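Local coordinates for dual function macrocyclase-peptidase POPB (Galerina marginata, PDB 5N4B), which cleaves peptide bonds after prolyl residues and joins peptide ends into macrocycles during the biosynthesis of the amanitin toxins, at residues S422-P427 against D505-P510; F477-K482 against I511-L516; N380-I385 against D401-A406; A491-G496 against A521-P526. The protein carries 1 engineered substitution. One frame throughout, in Å; residues are numbered along the deposited sequence.

Contact 1 of 4, residues S422-P427 against D505-P510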
loop_
_atom_site.group_PDB
_atom_site.type_symbol
_atom_site.label_atom_id
_atom_site.label_comp_id
_atom_site.label_asym_id
_atom_site.label_seq_id
_atom_site.Cartn_x
_atom_site.Cartn_y
_atom_site.Cartn_z
ATOM N N SER A 422 -13.762 -6.922 4.047
ATOM C CA SER A 422 -13.345 -7.859 3.001
ATOM C C SER A 422 -12.381 -8.874 3.583
ATOM O O SER A 422 -11.870 -8.710 4.683
ATOM C CB SER A 422 -12.724 -7.163 1.802
ATOM O OG SER A 422 -11.417 -6.688 2.096
ATOM N N GLY A 423 -12.140 -9.942 2.838
ATOM C CA GLY A 423 -11.231 -10.966 3.282
ATOM C C GLY A 423 -11.073 -12.001 2.199
ATOM O O GLY A 423 -11.507 -11.803 1.071
ATOM N N PHE A 424 -10.393 -13.090 2.527
ATOM C CA PHE A 424 -10.005 -14.023 1.486
ATOM C C PHE A 424 -11.183 -14.572 0.713
ATOM O O PHE A 424 -11.038 -14.830 -0.501
ATOM C CB PHE A 424 -9.165 -15.170 2.069
ATOM C CG PHE A 424 -7.844 -14.726 2.634
ATOM C CD1 PHE A 424 -6.879 -14.182 1.846
ATOM C CD2 PHE A 424 -7.582 -14.894 3.984
ATOM C CE1 PHE A 424 -5.682 -13.765 2.333
ATOM C CE2 PHE A 424 -6.375 -14.508 4.497
ATOM C CZ PHE A 424 -5.416 -13.944 3.699
ATOM N N ASN A 425 -12.329 -14.734 1.365
ATOM C CA ASN A 425 -13.561 -15.175 0.700
ATOM C C ASN A 425 -14.730 -14.212 0.908
ATOM O O ASN A 425 -15.884 -14.606 0.746
ATOM C CB ASN A 425 -13.907 -16.595 1.098
ATOM C CG ASN A 425 -14.166 -16.742 2.569
ATOM O OD1 ASN A 425 -14.483 -15.770 3.260
ATOM N ND2 ASN A 425 -14.014 -17.971 3.073
ATOM N N THR A 426 -14.444 -12.936 1.190
ATOM C CA THR A 426 -15.464 -11.896 1.332
ATOM C C THR A 426 -15.131 -10.797 0.326
ATOM O O THR A 426 -14.183 -10.023 0.545
ATOM C CB THR A 426 -15.544 -11.309 2.739
ATOM O OG1 THR A 426 -15.905 -12.347 3.650
ATOM C CG2 THR A 426 -16.570 -10.179 2.796
ATOM N N PRO A 427 -15.853 -10.695 -0.792
ATOM C CA PRO A 427 -15.445 -9.756 -1.840
ATOM C C PRO A 427 -15.501 -8.278 -1.489
ATOM O O PRO A 427 -14.713 -7.500 -2.013
ATOM C CB PRO A 427 -16.418 -10.075 -2.987
ATOM C CG PRO A 427 -17.126 -11.289 -2.645
ATOM C CD PRO A 427 -16.873 -11.675 -1.228
ATOM N N ASP A 505 -2.554 -8.427 5.891
ATOM C CA ASP A 505 -3.966 -8.609 6.242
ATOM C C ASP A 505 -4.729 -9.441 5.203
ATOM O O ASP A 505 -4.400 -9.417 4.010
ATOM C CB ASP A 505 -4.675 -7.262 6.265
ATOM C CG ASP A 505 -4.359 -6.417 7.448
ATOM O OD1 ASP A 505 -3.955 -6.957 8.492
ATOM O OD2 ASP A 505 -4.559 -5.194 7.313
ATOM N N PRO A 506 -5.811 -10.101 5.598
ATOM C CA PRO A 506 -6.720 -10.719 4.612
ATOM C C PRO A 506 -7.168 -9.721 3.569
ATOM O O PRO A 506 -7.350 -8.543 3.842
ATOM C CB PRO A 506 -7.902 -11.180 5.465
ATOM C CG PRO A 506 -7.300 -11.382 6.868
ATOM C CD PRO A 506 -6.254 -10.297 6.983
ATOM N N PHE A 507 -7.372 -10.219 2.355
ATOM C CA PHE A 507 -7.813 -9.418 1.223
ATOM C C PHE A 507 -8.487 -10.355 0.239
ATOM O O PHE A 507 -8.238 -11.566 0.234
ATOM C CB PHE A 507 -6.652 -8.655 0.591
ATOM C CG PHE A 507 -5.631 -9.522 -0.067
ATOM C CD1 PHE A 507 -4.633 -10.083 0.638
ATOM C CD2 PHE A 507 -5.659 -9.719 -1.437
ATOM C CE1 PHE A 507 -3.674 -10.886 0.013
ATOM C CE2 PHE A 507 -4.682 -10.503 -2.070
ATOM C CZ PHE A 507 -3.715 -11.082 -1.328
ATOM N N PHE A 508 -9.320 -9.780 -0.622
ATOM C CA PHE A 508 -10.028 -10.545 -1.656
ATOM C C PHE A 508 -9.336 -10.367 -3.008
ATOM O O PHE A 508 -9.160 -9.233 -3.476
ATOM C CB PHE A 508 -11.479 -10.111 -1.799
ATOM C CG PHE A 508 -12.254 -10.991 -2.699
ATOM C CD1 PHE A 508 -12.692 -12.225 -2.271
ATOM C CD2 PHE A 508 -12.572 -10.579 -3.992
ATOM C CE1 PHE A 508 -13.401 -13.057 -3.131
ATOM C CE2 PHE A 508 -13.258 -11.418 -4.839
ATOM C CZ PHE A 508 -13.666 -12.619 -4.420
ATOM N N SER A 509 -8.965 -11.477 -3.636
ATOM C CA SER A 509 -8.405 -11.463 -4.978
ATOM C C SER A 509 -9.099 -12.514 -5.827
ATOM O O SER A 509 -8.869 -13.717 -5.615
ATOM C CB SER A 509 -6.926 -11.784 -4.922
ATOM O OG SER A 509 -6.450 -11.973 -6.281
ATOM N N PRO A 510 -9.947 -12.136 -6.787
ATOM C CA PRO A 510 -10.588 -13.152 -7.624
ATOM C C PRO A 510 -9.590 -13.885 -8.480
ATOM O O PRO A 510 -9.830 -15.050 -8.780
ATOM C CB PRO A 510 -11.604 -12.351 -8.465
ATOM C CG PRO A 510 -11.008 -10.947 -8.470
ATOM C CD PRO A 510 -10.408 -10.773 -7.085
HETATM O O HOH W 1 -9.857 -6.972 -0.189
HETATM O O HOH W 2 -8.889 -13.827 -1.974
#

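Contact 2 of 4, residues F477-K482 against I511-L516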
loop_
_atom_site.group_PDB
_atom_site.type_symbol
_atom_site.label_atom_id
_atom_site.label_comp_id
_atom_site.label_asym_id
_atom_site.label_seq_id
_atom_site.Cartn_x
_atom_site.Cartn_y
_atom_site.Cartn_z
ATOM N N PHE A 477 -2.042 -17.572 7.367
ATOM C CA PHE A 477 -3.311 -17.890 6.714
ATOM C C PHE A 477 -3.081 -18.874 5.578
ATOM O O PHE A 477 -2.099 -18.766 4.837
ATOM C CB PHE A 477 -3.931 -16.638 6.121
ATOM C CG PHE A 477 -4.335 -15.605 7.123
ATOM C CD1 PHE A 477 -5.340 -15.860 8.042
ATOM C CD2 PHE A 477 -3.733 -14.366 7.129
ATOM C CE1 PHE A 477 -5.732 -14.866 8.949
ATOM C CE2 PHE A 477 -4.166 -13.354 8.043
ATOM C CZ PHE A 477 -5.143 -13.632 8.922
ATOM N N ILE A 478 -3.970 -19.868 5.479
ATOM C CA ILE A 478 -3.960 -20.827 4.377
ATOM C C ILE A 478 -5.329 -20.768 3.724
ATOM O O ILE A 478 -6.349 -20.976 4.398
ATOM C CB ILE A 478 -3.620 -22.251 4.848
ATOM C CG1 ILE A 478 -2.185 -22.249 5.411
ATOM C CG2 ILE A 478 -3.710 -23.193 3.697
ATOM C CD1 ILE A 478 -1.641 -23.641 5.880
ATOM N N VAL A 479 -5.357 -20.513 2.420
ATOM C CA VAL A 479 -6.589 -20.424 1.646
ATOM C C VAL A 479 -6.615 -21.559 0.637
ATOM O O VAL A 479 -5.607 -21.824 -0.038
ATOM C CB VAL A 479 -6.729 -19.071 0.921
ATOM C CG1 VAL A 479 -8.088 -18.966 0.261
ATOM C CG2 VAL A 479 -6.503 -17.932 1.903
ATOM N N ARG A 480 -7.791 -22.198 0.491
ATOM C CA ARG A 480 -7.941 -23.286 -0.481
ATOM C C ARG A 480 -9.358 -23.299 -1.043
ATOM O O ARG A 480 -10.308 -22.837 -0.409
ATOM C CB ARG A 480 -7.619 -24.642 0.142
ATOM C CG ARG A 480 -8.558 -25.046 1.283
ATOM C CD ARG A 480 -8.467 -26.491 1.649
ATOM N NE ARG A 480 -9.109 -26.716 2.927
ATOM C CZ ARG A 480 -9.054 -27.887 3.545
ATOM N NH1 ARG A 480 -8.463 -28.924 2.962
ATOM N NH2 ARG A 480 -9.605 -28.026 4.732
ATOM N N HIS A 481 -9.463 -23.801 -2.255
ATOM C CA HIS A 481 -10.757 -24.294 -2.706
ATOM C C HIS A 481 -11.072 -25.526 -1.854
ATOM O O HIS A 481 -10.190 -26.338 -1.593
ATOM C CB HIS A 481 -10.694 -24.668 -4.176
ATOM C CG HIS A 481 -12.009 -25.063 -4.753
ATOM N ND1 HIS A 481 -12.433 -26.378 -4.739
ATOM C CD2 HIS A 481 -12.990 -24.352 -5.349
ATOM C CE1 HIS A 481 -13.634 -26.453 -5.290
ATOM N NE2 HIS A 481 -13.999 -25.238 -5.662
ATOM N N LYS A 482 -12.327 -25.666 -1.430
ATOM C CA LYS A 482 -12.643 -26.673 -0.411
ATOM C C LYS A 482 -12.512 -28.105 -0.905
ATOM O O LYS A 482 -12.512 -29.018 -0.060
ATOM C CB LYS A 482 -13.999 -26.379 0.240
ATOM C CG LYS A 482 -14.054 -25.134 1.069
ATOM C CD LYS A 482 -15.522 -24.831 1.479
ATOM C CE LYS A 482 -15.656 -23.624 2.311
ATOM N NZ LYS A 482 -17.108 -23.474 2.614
ATOM N N ILE A 511 -8.482 -13.258 -8.860
ATOM C CA ILE A 511 -7.486 -13.976 -9.647
ATOM C C ILE A 511 -6.851 -15.085 -8.818
ATOM O O ILE A 511 -6.659 -16.208 -9.306
ATOM C CB ILE A 511 -6.464 -12.987 -10.217
ATOM C CG1 ILE A 511 -7.154 -12.167 -11.353
ATOM C CG2 ILE A 511 -5.175 -13.695 -10.650
ATOM C CD1 ILE A 511 -6.255 -11.229 -12.121
ATOM N N ILE A 512 -6.435 -14.783 -7.581
ATOM C CA ILE A 512 -5.850 -15.826 -6.752
ATOM C C ILE A 512 -6.845 -16.956 -6.563
ATOM O O ILE A 512 -6.484 -18.130 -6.723
ATOM C CB ILE A 512 -5.320 -15.268 -5.424
ATOM C CG1 ILE A 512 -4.123 -14.365 -5.738
ATOM C CG2 ILE A 512 -4.917 -16.410 -4.506
ATOM C CD1 ILE A 512 -3.569 -13.542 -4.574
ATOM N N LEU A 513 -8.098 -16.658 -6.213
ATOM C CA LEU A 513 -9.056 -17.748 -6.020
ATOM C C LEU A 513 -9.235 -18.567 -7.289
ATOM O O LEU A 513 -9.372 -19.784 -7.239
ATOM C CB LEU A 513 -10.411 -17.220 -5.521
ATOM C CG LEU A 513 -10.352 -16.522 -4.156
ATOM C CD1 LEU A 513 -11.751 -16.119 -3.753
ATOM C CD2 LEU A 513 -9.695 -17.360 -3.059
ATOM N N THR A 514 -9.249 -17.917 -8.438
ATOM C CA THR A 514 -9.360 -18.644 -9.698
ATOM C C THR A 514 -8.173 -19.583 -9.880
ATOM O O THR A 514 -8.349 -20.736 -10.278
ATOM C CB THR A 514 -9.452 -17.632 -10.830
ATOM O OG1 THR A 514 -10.659 -16.886 -10.695
ATOM C CG2 THR A 514 -9.494 -18.318 -12.171
ATOM N N PHE A 515 -6.966 -19.122 -9.587
ATOM C CA PHE A 515 -5.812 -20.001 -9.660
ATOM C C PHE A 515 -5.964 -21.194 -8.726
ATOM O O PHE A 515 -5.696 -22.341 -9.105
ATOM C CB PHE A 515 -4.556 -19.224 -9.313
ATOM C CG PHE A 515 -3.262 -19.976 -9.482
ATOM C CD1 PHE A 515 -2.773 -20.744 -8.447
ATOM C CD2 PHE A 515 -2.571 -19.926 -10.675
ATOM C CE1 PHE A 515 -1.595 -21.424 -8.580
ATOM C CE2 PHE A 515 -1.385 -20.598 -10.808
ATOM C CZ PHE A 515 -0.901 -21.356 -9.777
ATOM N N LEU A 516 -6.417 -20.951 -7.505
ATOM C CA LEU A 516 -6.554 -22.034 -6.539
ATOM C C LEU A 516 -7.525 -23.084 -7.041
ATOM O O LEU A 516 -7.280 -24.294 -6.916
ATOM C CB LEU A 516 -7.026 -21.503 -5.175
ATOM C CG LEU A 516 -6.154 -20.421 -4.505
ATOM C CD1 LEU A 516 -6.612 -20.189 -3.107
ATOM C CD2 LEU A 516 -4.695 -20.744 -4.525
HETATM O O HOH W 3 -7.464 -25.066 -3.937
#

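Contact 3 of 4, residues N380-I385 against D401-A406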
loop_
_atom_site.group_PDB
_atom_site.type_symbol
_atom_site.label_atom_id
_atom_site.label_comp_id
_atom_site.label_asym_id
_atom_site.label_seq_id
_atom_site.Cartn_x
_atom_site.Cartn_y
_atom_site.Cartn_z
ATOM N N ASN A 380 -4.897 -11.455 16.360
ATOM C CA ASN A 380 -4.489 -12.595 15.542
ATOM C C ASN A 380 -4.683 -12.286 14.050
ATOM O O ASN A 380 -5.023 -13.144 13.246
ATOM C CB ASN A 380 -5.189 -13.898 15.941
ATOM C CG ASN A 380 -4.874 -14.346 17.319
ATOM O OD1 ASN A 380 -5.780 -14.663 18.114
ATOM N ND2 ASN A 380 -3.641 -14.347 17.623
ATOM N N VAL A 381 -4.392 -11.045 13.661
ATOM C CA VAL A 381 -4.388 -10.574 12.285
ATOM C C VAL A 381 -5.773 -10.564 11.671
ATOM O O VAL A 381 -5.924 -10.517 10.434
ATOM C CB VAL A 381 -3.377 -11.356 11.415
ATOM C CG1 VAL A 381 -2.924 -10.477 10.228
ATOM C CG2 VAL A 381 -2.169 -11.812 12.204
ATOM N N LYS A 382 -6.798 -10.534 12.507
ATOM C CA LYS A 382 -8.180 -10.502 12.056
ATOM C C LYS A 382 -8.880 -9.352 12.792
ATOM O O LYS A 382 -8.735 -9.185 14.007
ATOM C CB LYS A 382 -8.854 -11.835 12.381
ATOM C CG LYS A 382 -8.235 -13.021 11.552
ATOM C CD LYS A 382 -8.620 -14.398 12.026
ATOM C CE LYS A 382 -7.856 -14.799 13.267
ATOM N NZ LYS A 382 -8.372 -16.072 13.735
ATOM N N ASP A 383 -9.609 -8.548 12.054
ATOM C CA ASP A 383 -10.162 -7.321 12.580
ATOM C C ASP A 383 -11.488 -7.539 13.295
ATOM O O ASP A 383 -12.349 -8.319 12.849
ATOM C CB ASP A 383 -10.328 -6.301 11.456
ATOM C CG ASP A 383 -9.008 -5.721 10.986
ATOM O OD1 ASP A 383 -7.950 -5.836 11.693
ATOM O OD2 ASP A 383 -8.988 -5.025 9.932
ATOM N N GLU A 384 -11.664 -6.788 14.378
ATOM C CA GLU A 384 -12.851 -6.797 15.222
ATOM C C GLU A 384 -13.298 -5.354 15.408
ATOM O O GLU A 384 -12.471 -4.464 15.631
ATOM C CB GLU A 384 -12.549 -7.418 16.567
ATOM C CG GLU A 384 -11.895 -8.786 16.467
ATOM C CD GLU A 384 -11.603 -9.423 17.822
ATOM O OE1 GLU A 384 -11.816 -8.760 18.872
ATOM O OE2 GLU A 384 -11.172 -10.589 17.854
ATOM N N ILE A 385 -14.598 -5.104 15.337
ATOM C CA ILE A 385 -15.137 -3.747 15.361
ATOM C C ILE A 385 -15.953 -3.550 16.620
ATOM O O ILE A 385 -16.840 -4.351 16.914
ATOM C CB ILE A 385 -15.980 -3.473 14.103
ATOM C CG1 ILE A 385 -15.197 -3.826 12.815
ATOM C CG2 ILE A 385 -16.398 -2.005 14.096
ATOM C CD1 ILE A 385 -15.692 -5.061 12.157
ATOM N N ASP A 401 -19.339 -11.983 13.583
ATOM C CA ASP A 401 -18.968 -13.204 12.864
ATOM C C ASP A 401 -18.081 -12.943 11.658
ATOM O O ASP A 401 -17.687 -13.892 10.970
ATOM C CB ASP A 401 -20.229 -13.937 12.381
ATOM C CG ASP A 401 -21.151 -14.314 13.505
ATOM O OD1 ASP A 401 -20.674 -14.891 14.510
ATOM O OD2 ASP A 401 -22.355 -14.023 13.355
ATOM N N PHE A 402 -17.761 -11.685 11.380
ATOM C CA PHE A 402 -16.934 -11.340 10.243
ATOM C C PHE A 402 -15.493 -11.758 10.508
ATOM O O PHE A 402 -14.943 -11.515 11.578
ATOM C CB PHE A 402 -16.985 -9.816 10.009
ATOM C CG PHE A 402 -15.945 -9.336 9.056
ATOM C CD1 PHE A 402 -15.989 -9.729 7.736
ATOM C CD2 PHE A 402 -14.886 -8.607 9.488
ATOM C CE1 PHE A 402 -15.014 -9.343 6.870
ATOM C CE2 PHE A 402 -13.919 -8.213 8.615
ATOM C CZ PHE A 402 -13.994 -8.579 7.293
ATOM N N VAL A 403 -14.860 -12.347 9.503
ATOM C CA VAL A 403 -13.458 -12.754 9.542
ATOM C C VAL A 403 -12.718 -12.113 8.379
ATOM O O VAL A 403 -12.900 -12.492 7.212
ATOM C CB VAL A 403 -13.298 -14.276 9.519
ATOM C CG1 VAL A 403 -11.824 -14.668 9.598
ATOM C CG2 VAL A 403 -14.043 -14.915 10.656
ATOM N N GLY A 404 -11.877 -11.141 8.666
ATOM C CA GLY A 404 -11.139 -10.485 7.621
ATOM C C GLY A 404 -10.579 -9.158 8.078
ATOM O O GLY A 404 -10.206 -8.991 9.247
ATOM N N ALA A 405 -10.530 -8.217 7.154
ATOM C CA ALA A 405 -10.018 -6.873 7.377
ATOM C C ALA A 405 -11.162 -5.877 7.279
ATOM O O ALA A 405 -12.055 -6.010 6.420
ATOM C CB ALA A 405 -8.940 -6.506 6.348
ATOM N N ALA A 406 -11.151 -4.876 8.151
ATOM C CA ALA A 406 -12.227 -3.893 8.233
ATOM C C ALA A 406 -11.672 -2.472 8.285
ATOM O O ALA A 406 -10.581 -2.229 8.802
ATOM C CB ALA A 406 -13.034 -4.126 9.464
HETATM O O HOH W 4 -14.810 -9.435 13.438
HETATM O O HOH W 5 -12.083 -10.736 11.665
#

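Contact 4 of 4, residues A491-G496 against A521-P526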
loop_
_atom_site.group_PDB
_atom_site.type_symbol
_atom_site.label_atom_id
_atom_site.label_comp_id
_atom_site.label_asym_id
_atom_site.label_seq_id
_atom_site.Cartn_x
_atom_site.Cartn_y
_atom_site.Cartn_z
ATOM N N ALA A 491 0.141 -27.598 -4.822
ATOM C CA ALA A 491 1.118 -26.538 -4.889
ATOM C C ALA A 491 0.671 -25.391 -3.995
ATOM O O ALA A 491 -0.505 -25.249 -3.672
ATOM C CB ALA A 491 1.229 -26.011 -6.333
ATOM N N ALA A 492 1.617 -24.557 -3.605
ATOM C CA ALA A 492 1.327 -23.416 -2.757
ATOM C C ALA A 492 1.934 -22.166 -3.360
ATOM O O ALA A 492 3.049 -22.215 -3.884
ATOM C CB ALA A 492 1.887 -23.626 -1.331
ATOM N N ILE A 493 1.190 -21.068 -3.335
ATOM C CA ILE A 493 1.753 -19.747 -3.553
ATOM C C ILE A 493 1.798 -19.057 -2.214
ATOM O O ILE A 493 0.765 -18.906 -1.543
ATOM C CB ILE A 493 1.022 -18.933 -4.604
ATOM C CG1 ILE A 493 1.485 -19.452 -5.974
ATOM C CG2 ILE A 493 1.372 -17.489 -4.450
ATOM C CD1 ILE A 493 1.088 -20.776 -6.362
ATOM N N GLN A 494 3.004 -18.678 -1.813
ATOM C CA GLN A 494 3.275 -18.078 -0.513
ATOM C C GLN A 494 3.663 -16.625 -0.733
ATOM O O GLN A 494 4.636 -16.330 -1.445
ATOM C CB GLN A 494 4.378 -18.848 0.210
ATOM C CG GLN A 494 4.750 -18.317 1.552
ATOM C CD GLN A 494 5.808 -19.115 2.221
ATOM O OE1 GLN A 494 5.646 -20.321 2.382
ATOM N NE2 GLN A 494 6.921 -18.493 2.583
ATOM N N TYR A 495 2.905 -15.731 -0.121
ATOM C CA TYR A 495 3.012 -14.304 -0.372
ATOM C C TYR A 495 3.498 -13.608 0.874
ATOM O O TYR A 495 3.094 -13.965 1.981
ATOM C CB TYR A 495 1.620 -13.755 -0.732
ATOM C CG TYR A 495 1.590 -12.308 -1.117
ATOM C CD1 TYR A 495 2.246 -11.868 -2.253
ATOM C CD2 TYR A 495 0.930 -11.388 -0.355
ATOM C CE1 TYR A 495 2.262 -10.516 -2.614
ATOM C CE2 TYR A 495 0.929 -10.036 -0.706
ATOM C CZ TYR A 495 1.601 -9.612 -1.838
ATOM O OH TYR A 495 1.604 -8.270 -2.205
ATOM N N GLY A 496 4.337 -12.605 0.715
ATOM C CA GLY A 496 4.792 -11.841 1.858
ATOM C C GLY A 496 5.215 -10.432 1.501
ATOM O O GLY A 496 5.460 -10.093 0.342
ATOM N N ALA A 521 -4.520 -25.570 -5.889
ATOM C CA ALA A 521 -3.365 -25.049 -5.173
ATOM C C ALA A 521 -3.857 -24.339 -3.926
ATOM O O ALA A 521 -5.045 -24.117 -3.751
ATOM C CB ALA A 521 -2.595 -24.065 -6.060
ATOM N N ILE A 522 -2.927 -23.997 -3.033
ATOM C CA ILE A 522 -3.264 -23.257 -1.821
ATOM C C ILE A 522 -2.507 -21.924 -1.838
ATOM O O ILE A 522 -1.491 -21.770 -2.535
ATOM C CB ILE A 522 -2.964 -24.063 -0.555
ATOM C CG1 ILE A 522 -1.465 -24.215 -0.316
ATOM C CG2 ILE A 522 -3.669 -25.417 -0.579
ATOM C CD1 ILE A 522 -1.103 -24.934 0.955
ATOM N N PHE A 523 -3.044 -20.927 -1.107
ATOM C CA PHE A 523 -2.420 -19.617 -0.943
ATOM C C PHE A 523 -2.078 -19.455 0.531
ATOM O O PHE A 523 -2.920 -19.653 1.396
ATOM C CB PHE A 523 -3.401 -18.533 -1.364
ATOM C CG PHE A 523 -2.894 -17.138 -1.379
ATOM C CD1 PHE A 523 -1.817 -16.797 -2.167
ATOM C CD2 PHE A 523 -3.557 -16.165 -0.672
ATOM C CE1 PHE A 523 -1.356 -15.489 -2.230
ATOM C CE2 PHE A 523 -3.071 -14.850 -0.713
ATOM C CZ PHE A 523 -1.993 -14.536 -1.473
ATOM N N ALA A 524 -0.842 -19.082 0.814
ATOM C CA ALA A 524 -0.322 -19.021 2.167
ATOM C C ALA A 524 0.204 -17.626 2.437
ATOM O O ALA A 524 0.994 -17.096 1.654
ATOM C CB ALA A 524 0.794 -20.041 2.356
ATOM N N VAL A 525 -0.164 -17.063 3.589
ATOM C CA VAL A 525 0.215 -15.690 3.957
ATOM C C VAL A 525 0.743 -15.683 5.378
ATOM O O VAL A 525 -0.038 -15.532 6.334
ATOM C CB VAL A 525 -0.962 -14.722 3.825
ATOM C CG1 VAL A 525 -0.514 -13.293 4.064
ATOM C CG2 VAL A 525 -1.615 -14.829 2.438
ATOM N N PRO A 526 2.031 -15.931 5.578
ATOM C CA PRO A 526 2.598 -15.950 6.932
ATOM C C PRO A 526 2.779 -14.540 7.459
ATOM O O PRO A 526 3.268 -13.637 6.769
ATOM C CB PRO A 526 3.941 -16.655 6.749
ATOM C CG PRO A 526 4.325 -16.355 5.329
ATOM C CD PRO A 526 3.027 -16.324 4.566
HETATM O O HOH W 6 2.565 -12.617 4.360
#

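Contact 1 of 4, residues S422-P427 against D505-P510
Phe-424 and Phe-508 are the two large bumps of this contact, one from each segment. Gly-423 to Thr-426 form a type I beta turn at the end of a hairpin, and the turn lies against the loop 505-510. The ring of Phe-424 is laid over Pro-506. Pro-506 CA sits over one ring face, 3.9 Å from the centroid of the Phe-424 ring, and Pro-506 CB touches CE2. With CG anti to the carbonyl carbon (chi1 -65°), the Phe-424 ring also turns an edge toward the face of Phe-507. This pair is an offset edge-to-face stack, with planes at 60°. Phe-508 fills the hollow beside the turn. Pro-427 CA lies over its face, 3.6 Å from the centroid of the Phe-508 ring, while Gly-423 O meets the ring edge in its plane. The backbones run close here, with the CA atoms of Gly-423 and Phe-507 4.3 Å apart. No direct hydrogen bond crosses. One water joins Ser-422 OG to Phe-508 N, and another links Phe-424 O, Phe-507 O and Ser-509 N. Ser-509 in turn caps the following helix through Ile-512 N. The bound peptide packs on Ser-422 and Phe-507. This is the seam between the seven-bladed beta-propeller and the alpha/beta-hydrolase domain, as expected in a closed prolyl oligopeptidase.

Contact 2 of 4, residues F477-K482 against I511-L516
Val-479 meets Leu-513 and Leu-516 where a helix of the alpha/beta-hydrolase fold packs on its central sheet. Strand 477-481 and helix 511-516 run at 59° to each other, and their axes come within 8.0 Å. The contact is small and mainly apolar. Val-479 points toward the helix and crosses each leucine side chain at about a right angle. Its CG1 branch does the touching: it stands anti to the backbone N (chi1 -174°) and faces the notch between two methyls of the helix. One is Leu-513 CD2, 4.0 Å from Val-479 CG1. The other is Leu-516 CD1, at 3.9 Å from the same CG1. The two leucines arrive differently. The CB of Leu-516 points toward the strand, and its CD1 reaches the backbone as well, 3.6 Å from Val-479 O. Leu-513 sets off to the side of the strand, and its end swings nearer. Phe-523 of the neighbouring strand packs on both Val-479 and Leu-516, and Phe-508 and Phe-459 pack on Leu-513. Arg-480 turns its CB away from the helix; its guanidinium group bonds to Thr-484 O and forms a salt bridge with Glu-460. Near the end of the strand the spacing is bridged by solvent. A single water accepts from His-481 N at 2.9 Å and donates to Leu-516 O at 3.1 Å.

Contact 3 of 4, residues N380-I385 against D401-A406
Asp-383 places its carboxylate across the contact by turning CG anti to its own carbonyl carbon (chi1 -73°), which brings OD2 to the backbone of Ala-406. There OD2 accepts from Ala-406 N at 2.8 Å, through its anti lone pair, the one away from OD1. The bond is nearly straight, at 168°. The backbone of Asp-383 adds a second bond, from its N to Gly-404 O at 2.9 Å. Gly-404 brings its N over one face of the Phe-402 ring. Apolar contacts are few: Ile-385 CD1 lies 3.9 Å from Ala-406 CB, and Lys-382 runs alongside Val-403, with CD against CG1. A water accepts from Gly-404 N and donates to Asp-383 O and Phe-402 O. The segments belong to two successive four-stranded blades of the beta-propeller. Ala-405 starts the first strand of the later blade and pairs with Ser-422. Lys-378 forms a salt bridge with Asp-383 OD1. The carboxylate is therefore gripped at both oxygens, by a lysine on one and a backbone N-H on the other, which is consistent with a charged aspartate held in place. One aspartate thus joins the blades twice, through its backbone N and through OD2.

Contact 4 of 4, residues A491-G496 against A521-P526
Ala-491 makes the first bond of a parallel strand pair that belongs to a beta-alpha-beta crossover of the alpha/beta-hydrolase fold, with helix 510-519 between the strands. Its O accepts from Ile-522 N at 2.8 Å. Ala-492 turns its CB to the same sheet face as Ile-522 and meets CG1 of that residue at 3.6 Å. Ile-493 makes two bonds to strand 522-526, on either side of Phe-523 in sequence: its N donates to Ile-522 O at 2.9 Å and its O accepts from Ala-524 N. On the sheet face shared with Phe-523, CG2 of Ile-493 stands anti to the backbone N (chi1 -78° for CG1) and touches the Phe-523 ring at its edge, in plane. Phe-515 of the helix covers Ile-493, and Ile-512 and Leu-516 pack on Phe-523. Gln-494 sits on the opposite face. Its side chain crosses that of Pro-526 at about a right angle, with CG against CD, and extends to carry NE2 to Phe-554 O. Tyr-495 donates from its N to Ala-524 O, and its CB lies 3.8 Å from Phe-523 CE1. Its OH goes to the bound peptide's backbone, near the active site residue Ala-578, an engineered replacement. Pro-526 has no N-H to offer Tyr-495 O, and its CD lies near that oxygen instead. A water donates to Tyr-495 O at 2.8 Å and to Pro-526 O at 2.7 Å.

How the contacts relate
Contacts 1 and 2 each touch all the others. The Phe-424 ring of contact 1 packs on the strand of contact 2, with CE2 3.5 Å from Phe-477 CG. Phe-477 CZ lies 3.5 Å from Val-381 O of contact 3. Contacts 2 and 4 share one sheet: Val-479 N probably bonds to Phe-523 O at 2.8 Å, and helix 510-519 joins the strands of contact 4. Contact 3 meets contact 1 through a probable bond from Ala-405 N to Ser-422 O, 2.9 Å. Contacts 3 and 4 stay about 7 Å apart at their nearest atoms. Contact 4 comes closest to catalysis, with the Tyr-495 side chain about 8 Å from that of Ala-578. The bound peptide reaches contacts 1 and 4.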